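Local coordinates for protein angel homolog 2 (Homo sapiens, PDB 6RW0), which removes 2',3'-cyclic phosphates as a phosphatase of the CCR4/nocturin family and probably binds the 3' untranslated regions of mRNA, at residues A[237-240]-A[244-247]; A[194-199]-A[207-212]. All coordinates share one frame; numbering follows the deposited sequence. Where two conformers were deposited one is given.

Contact 1: residues A[237-240]-A[244-247]; sequences FNSV and PLYS
Leu245 holds its CG anti to the backbone N (chi1 -175°), which stretches the isobutyl group from the first turn of its helix toward Ser239, whose OG in turn lies beside its own backbone N (chi1 -60°) and faces the leucine. The hydroxyl oxygen settles against both methyls of the fork, 3.7 Å from Leu245 CD1 and equally far from CD2, while Ser239 CB stands 3.9 Å from Leu245 CD2. Ser239 OG donates its proton back along the chain to Phe237 O at 2.9 Å, approaching from above the carbonyl plane, so the buried hydroxyl is satisfied by a bond that spans Asn238. With an alanine here, Phe237 O would probably lose this hydroxyl donor and a small gap would be likely to open beside the leucine methyls. Leu245 CD2 also approaches the Phe237 ring obliquely and more loosely, 4.5 Å from Phe237 CD2. Farther along, Val240 O sits 3.5 Å from Tyr246 CB; it accepts a hydrogen bond from Ser243, whose OG also bonds Tyr246 N. The tyrosine ring runs on away from the loop, and its OH bonds His342. The contact thus packs the loop leaving strand 231-236 against the start of helix 244-251, with Phe237 and Leu245 both touching Leu210 of helix 203-220.

Contact 2: residues A[194-199]-A[207-212]; sequences THLLYN and LTQLAM
Leu196 and Leu197 meet Gln209 and Leu210 within a beta-alpha-beta unit, where strand 189-195 leads through helix 203-220 to the parallel strand 231-236 in the DNase I-like fold of the endonuclease/exonuclease/phosphatase family. Just beyond the strand end, Leu196 turns its CG anti to the carbonyl carbon (chi1 -60°), and its fork reaches the helix. Leu196 CD2 lies 3.9 Å from Gln209 CB as the two side chains run past each other in opposite directions, and Leu196 CD1 comes to 4.4 Å from Leu210 CB. Next, Leu197 presents its backbone N-H to the glutamine and rests its CB against the amide, 3.6 Å from Gln209 OE1 and 4.1 Å from NE2. The glutamine chain is extended beyond CG, carrying the amide from the helix to the chain leaving the strand. Asn170 OD1 takes the other end, accepting from Gln209 NE2, so the buried amide is gripped at both its oxygen and its nitrogen and its rotation is fixed. The bond from Leu197 N to Gln209 OE1 measures 3.0 Å and is nearly straight at 171°, its donor in the carbonyl plane on a lone pair of the oxygen.

How the contacts relate
From the N terminus, contact 2 comes first: the chain leaves strand 189-195, passes through the loop 196-202 and returns as helix 203-220, contact 2 closing that loop. The helix then leads to strand 231-236, after which contact 1 closes a much shorter loop, three residues between its segments, at the start of helix 244-251. The two loops follow in series, neither nested nor crossed, with centres about 10 Å apart. They nevertheless touch: Asn238 ND2 probably donates to Leu196 O at 2.9 Å, joining the stretches that follow the two parallel strands 189-195 and 231-236. Together the contacts tie these neighbouring strand ends to helices 203-220 and 244-251.

Contact 1: residues A[237-240]-A[244-247]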
loop_
_atom_site.group_PDB
_atom_site.type_symbol
_atom_site.label_atom_id
_atom_site.label_comp_id
_atom_site.label_asym_id
_atom_site.label_seq_id
_atom_site.Cartn_x
_atom_site.Cartn_y
_atom_site.Cartn_z
ATOM N N PHE A 237 1.765 -2.983 -2.973
ATOM C CA PHE A 237 2.830 -2.670 -3.924
ATOM C C PHE A 237 3.049 -3.780 -4.937
ATOM O O PHE A 237 3.865 -3.618 -5.849
ATOM C CB PHE A 237 4.135 -2.322 -3.177
ATOM C CG PHE A 237 4.053 -1.017 -2.421
ATOM C CD1 PHE A 237 3.359 -0.931 -1.223
ATOM C CD2 PHE A 237 4.638 0.130 -2.933
ATOM C CE1 PHE A 237 3.244 0.261 -0.553
ATOM C CE2 PHE A 237 4.539 1.330 -2.252
ATOM C CZ PHE A 237 3.836 1.397 -1.067
ATOM N N ASN A 238 2.326 -4.894 -4.807
ATOM C CA ASN A 238 2.455 -6.031 -5.719
ATOM C C ASN A 238 3.920 -6.400 -5.919
ATOM O O ASN A 238 4.351 -6.781 -7.008
ATOM C CB ASN A 238 1.726 -5.769 -7.030
ATOM C CG ASN A 238 0.267 -6.181 -6.963
ATOM O OD1 ASN A 238 -0.061 -7.275 -6.505
ATOM N ND2 ASN A 238 -0.615 -5.304 -7.396
ATOM N N SER A 239 4.686 -6.301 -4.836
ATOM C CA SER A 239 6.109 -6.581 -4.851
ATOM C C SER A 239 6.443 -7.204 -3.512
ATOM O O SER A 239 5.857 -6.824 -2.491
ATOM C CB SER A 239 6.922 -5.296 -4.993
ATOM O OG SER A 239 6.596 -4.611 -6.195
ATOM N N VAL A 240 7.388 -8.140 -3.519
ATOM C CA VAL A 240 7.659 -8.950 -2.334
ATOM C C VAL A 240 8.886 -8.491 -1.555
ATOM O O VAL A 240 9.726 -7.741 -2.075
ATOM C CB VAL A 240 7.773 -10.444 -2.689
ATOM C CG1 VAL A 240 6.539 -10.915 -3.465
ATOM C CG2 VAL A 240 9.041 -10.710 -3.461
ATOM N N PRO A 244 13.910 -5.989 -5.799
ATOM C CA PRO A 244 14.519 -4.685 -6.110
ATOM C C PRO A 244 13.635 -3.501 -5.758
ATOM O O PRO A 244 14.124 -2.495 -5.231
ATOM C CB PRO A 244 14.803 -4.786 -7.615
ATOM C CG PRO A 244 15.055 -6.263 -7.828
ATOM C CD PRO A 244 14.064 -6.951 -6.912
ATOM N N LEU A 245 12.337 -3.577 -6.036
ATOM C CA LEU A 245 11.460 -2.460 -5.703
ATOM C C LEU A 245 11.387 -2.242 -4.190
ATOM O O LEU A 245 11.479 -1.102 -3.715
ATOM C CB LEU A 245 10.091 -2.706 -6.326
ATOM C CG LEU A 245 9.105 -1.553 -6.166
ATOM C CD1 LEU A 245 8.160 -1.443 -7.362
ATOM C CD2 LEU A 245 8.283 -1.657 -4.870
ATOM N N TYR A 246 11.254 -3.319 -3.419
ATOM C CA TYR A 246 11.248 -3.201 -1.963
ATOM C C TYR A 246 12.556 -2.605 -1.463
ATOM O O TYR A 246 12.557 -1.708 -0.610
ATOM C CB TYR A 246 11.046 -4.581 -1.342
ATOM C CG TYR A 246 11.095 -4.559 0.167
ATOM C CD1 TYR A 246 9.949 -4.321 0.914
ATOM C CD2 TYR A 246 12.290 -4.745 0.841
ATOM C CE1 TYR A 246 9.998 -4.290 2.297
ATOM C CE2 TYR A 246 12.348 -4.717 2.229
ATOM C CZ TYR A 246 11.190 -4.481 2.945
ATOM O OH TYR A 246 11.220 -4.442 4.322
ATOM N N SER A 247 13.682 -3.109 -1.972
ATOM C CA SER A 247 14.980 -2.625 -1.520
ATOM C C SER A 247 15.147 -1.144 -1.820
ATOM O O SER A 247 15.735 -0.403 -1.022
ATOM C CB SER A 247 16.084 -3.435 -2.189
ATOM O OG SER A 247 15.977 -4.804 -1.836
#

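Contact 2: residues A[194-199]-A[207-212]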
loop_
_atom_site.group_PDB
_atom_site.type_symbol
_atom_site.label_atom_id
_atom_site.label_comp_id
_atom_site.label_asym_id
_atom_site.label_seq_id
_atom_site.Cartn_x
_atom_site.Cartn_y
_atom_site.Cartn_z
ATOM N N THR A 194 -1.374 3.651 -2.008
ATOM C CA THR A 194 -1.404 3.309 -3.421
ATOM C C THR A 194 -1.699 1.833 -3.593
ATOM O O THR A 194 -1.651 1.044 -2.646
ATOM C CB THR A 194 -0.089 3.696 -4.116
ATOM O OG1 THR A 194 -0.245 3.635 -5.539
ATOM C CG2 THR A 194 1.057 2.752 -3.747
ATOM N N HIS A 195 -1.975 1.474 -4.843
ATOM C CA HIS A 195 -2.124 0.088 -5.281
ATOM C C HIS A 195 -1.428 0.049 -6.640
ATOM O O HIS A 195 -1.957 0.563 -7.631
ATOM C CB HIS A 195 -3.592 -0.299 -5.353
ATOM C CG HIS A 195 -3.823 -1.755 -5.593
ATOM N ND1 HIS A 195 -5.086 -2.298 -5.670
ATOM C CD2 HIS A 195 -2.957 -2.776 -5.779
ATOM C CE1 HIS A 195 -4.987 -3.596 -5.902
ATOM N NE2 HIS A 195 -3.707 -3.918 -5.955
ATOM N N LEU A 196 -0.218 -0.505 -6.674
ATOM C CA LEU A 196 0.565 -0.525 -7.903
ATOM C C LEU A 196 0.084 -1.619 -8.853
ATOM O O LEU A 196 -0.558 -2.597 -8.454
ATOM C CB LEU A 196 2.051 -0.748 -7.610
ATOM C CG LEU A 196 2.752 0.288 -6.728
ATOM C CD1 LEU A 196 4.253 0.011 -6.697
ATOM C CD2 LEU A 196 2.473 1.710 -7.205
ATOM N N LEU A 197 0.409 -1.440 -10.132
ATOM C CA LEU A 197 0.105 -2.408 -11.180
ATOM C C LEU A 197 0.435 -3.834 -10.759
ATOM O O LEU A 197 1.532 -4.111 -10.274
ATOM C CB LEU A 197 0.960 -2.053 -12.399
ATOM C CG LEU A 197 0.818 -2.968 -13.606
ATOM C CD1 LEU A 197 -0.608 -2.878 -14.124
ATOM C CD2 LEU A 197 1.800 -2.590 -14.676
ATOM N N TYR A 198 -0.473 -4.776 -11.008
ATOM C CA TYR A 198 -0.222 -6.184 -10.667
ATOM C C TYR A 198 0.768 -6.819 -11.655
ATOM O O TYR A 198 1.689 -7.407 -11.150
ATOM C CB TYR A 198 -1.527 -6.985 -10.676
ATOM C CG TYR A 198 -1.272 -8.466 -10.682
ATOM C CD1 TYR A 198 -0.761 -9.091 -9.570
ATOM C CD2 TYR A 198 -1.439 -9.216 -11.823
ATOM C CE1 TYR A 198 -0.448 -10.434 -9.577
ATOM C CE2 TYR A 198 -1.133 -10.559 -11.846
ATOM C CZ TYR A 198 -0.641 -11.171 -10.721
ATOM O OH TYR A 198 -0.326 -12.494 -10.758
ATOM N N ASN A 199 0.558 -6.637 -12.964
ATOM C CA ASN A 199 1.261 -7.359 -14.024
ATOM C C ASN A 199 2.718 -7.645 -13.681
ATOM O O ASN A 199 3.546 -6.729 -13.647
ATOM C CB ASN A 199 1.139 -6.518 -15.303
ATOM C CG ASN A 199 1.474 -7.291 -16.552
ATOM O OD1 ASN A 199 2.591 -7.773 -16.705
ATOM N ND2 ASN A 199 0.512 -7.396 -17.471
ATOM N N LEU A 207 8.027 0.605 -11.202
ATOM C CA LEU A 207 8.993 1.551 -10.643
ATOM C C LEU A 207 8.621 2.984 -10.987
ATOM O O LEU A 207 8.829 3.894 -10.173
ATOM C CB LEU A 207 10.409 1.253 -11.140
ATOM C CG LEU A 207 11.073 0.097 -10.401
ATOM C CD1 LEU A 207 12.336 -0.314 -11.126
ATOM C CD2 LEU A 207 11.374 0.445 -8.957
ATOM N N THR A 208 8.056 3.212 -12.172
ATOM C CA THR A 208 7.678 4.567 -12.549
ATOM C C THR A 208 6.470 5.034 -11.744
ATOM O O THR A 208 6.424 6.186 -11.305
ATOM C CB THR A 208 7.416 4.641 -14.054
ATOM O OG1 THR A 208 8.566 4.165 -14.776
ATOM C CG2 THR A 208 7.168 6.068 -14.513
ATOM N N GLN A 209 5.486 4.153 -11.540
ATOM C CA GLN A 209 4.362 4.472 -10.662
ATOM C C GLN A 209 4.849 4.804 -9.259
ATOM O O GLN A 209 4.436 5.801 -8.658
ATOM C CB GLN A 209 3.372 3.308 -10.636
ATOM C CG GLN A 209 2.678 3.070 -11.967
ATOM C CD GLN A 209 1.590 2.011 -11.902
ATOM O OE1 GLN A 209 1.545 1.201 -10.978
ATOM N NE2 GLN A 209 0.710 2.010 -12.901
ATOM N N LEU A 210 5.737 3.976 -8.716
ATOM C CA LEU A 210 6.297 4.275 -7.402
ATOM C C LEU A 210 6.989 5.635 -7.388
ATOM O O LEU A 210 6.808 6.424 -6.448
ATOM C CB LEU A 210 7.263 3.166 -6.995
ATOM C CG LEU A 210 8.004 3.390 -5.681
ATOM C CD1 LEU A 210 7.025 3.424 -4.519
ATOM C CD2 LEU A 210 9.054 2.324 -5.464
ATOM N N ALA A 211 7.788 5.935 -8.415
ATOM C CA ALA A 211 8.466 7.228 -8.476
ATOM C C ALA A 211 7.460 8.374 -8.469
ATOM O O ALA A 211 7.702 9.421 -7.855
ATOM C CB ALA A 211 9.342 7.294 -9.726
ATOM N N MET A 212 6.330 8.202 -9.157
ATOM C CA MET A 212 5.304 9.239 -9.175
ATOM C C MET A 212 4.711 9.447 -7.787
ATOM O O MET A 212 4.485 10.589 -7.373
ATOM C CB MET A 212 4.229 8.872 -10.195
ATOM C CG MET A 212 4.730 8.959 -11.621
ATOM S SD MET A 212 3.659 8.159 -12.837
ATOM C CE MET A 212 2.506 9.392 -13.074
#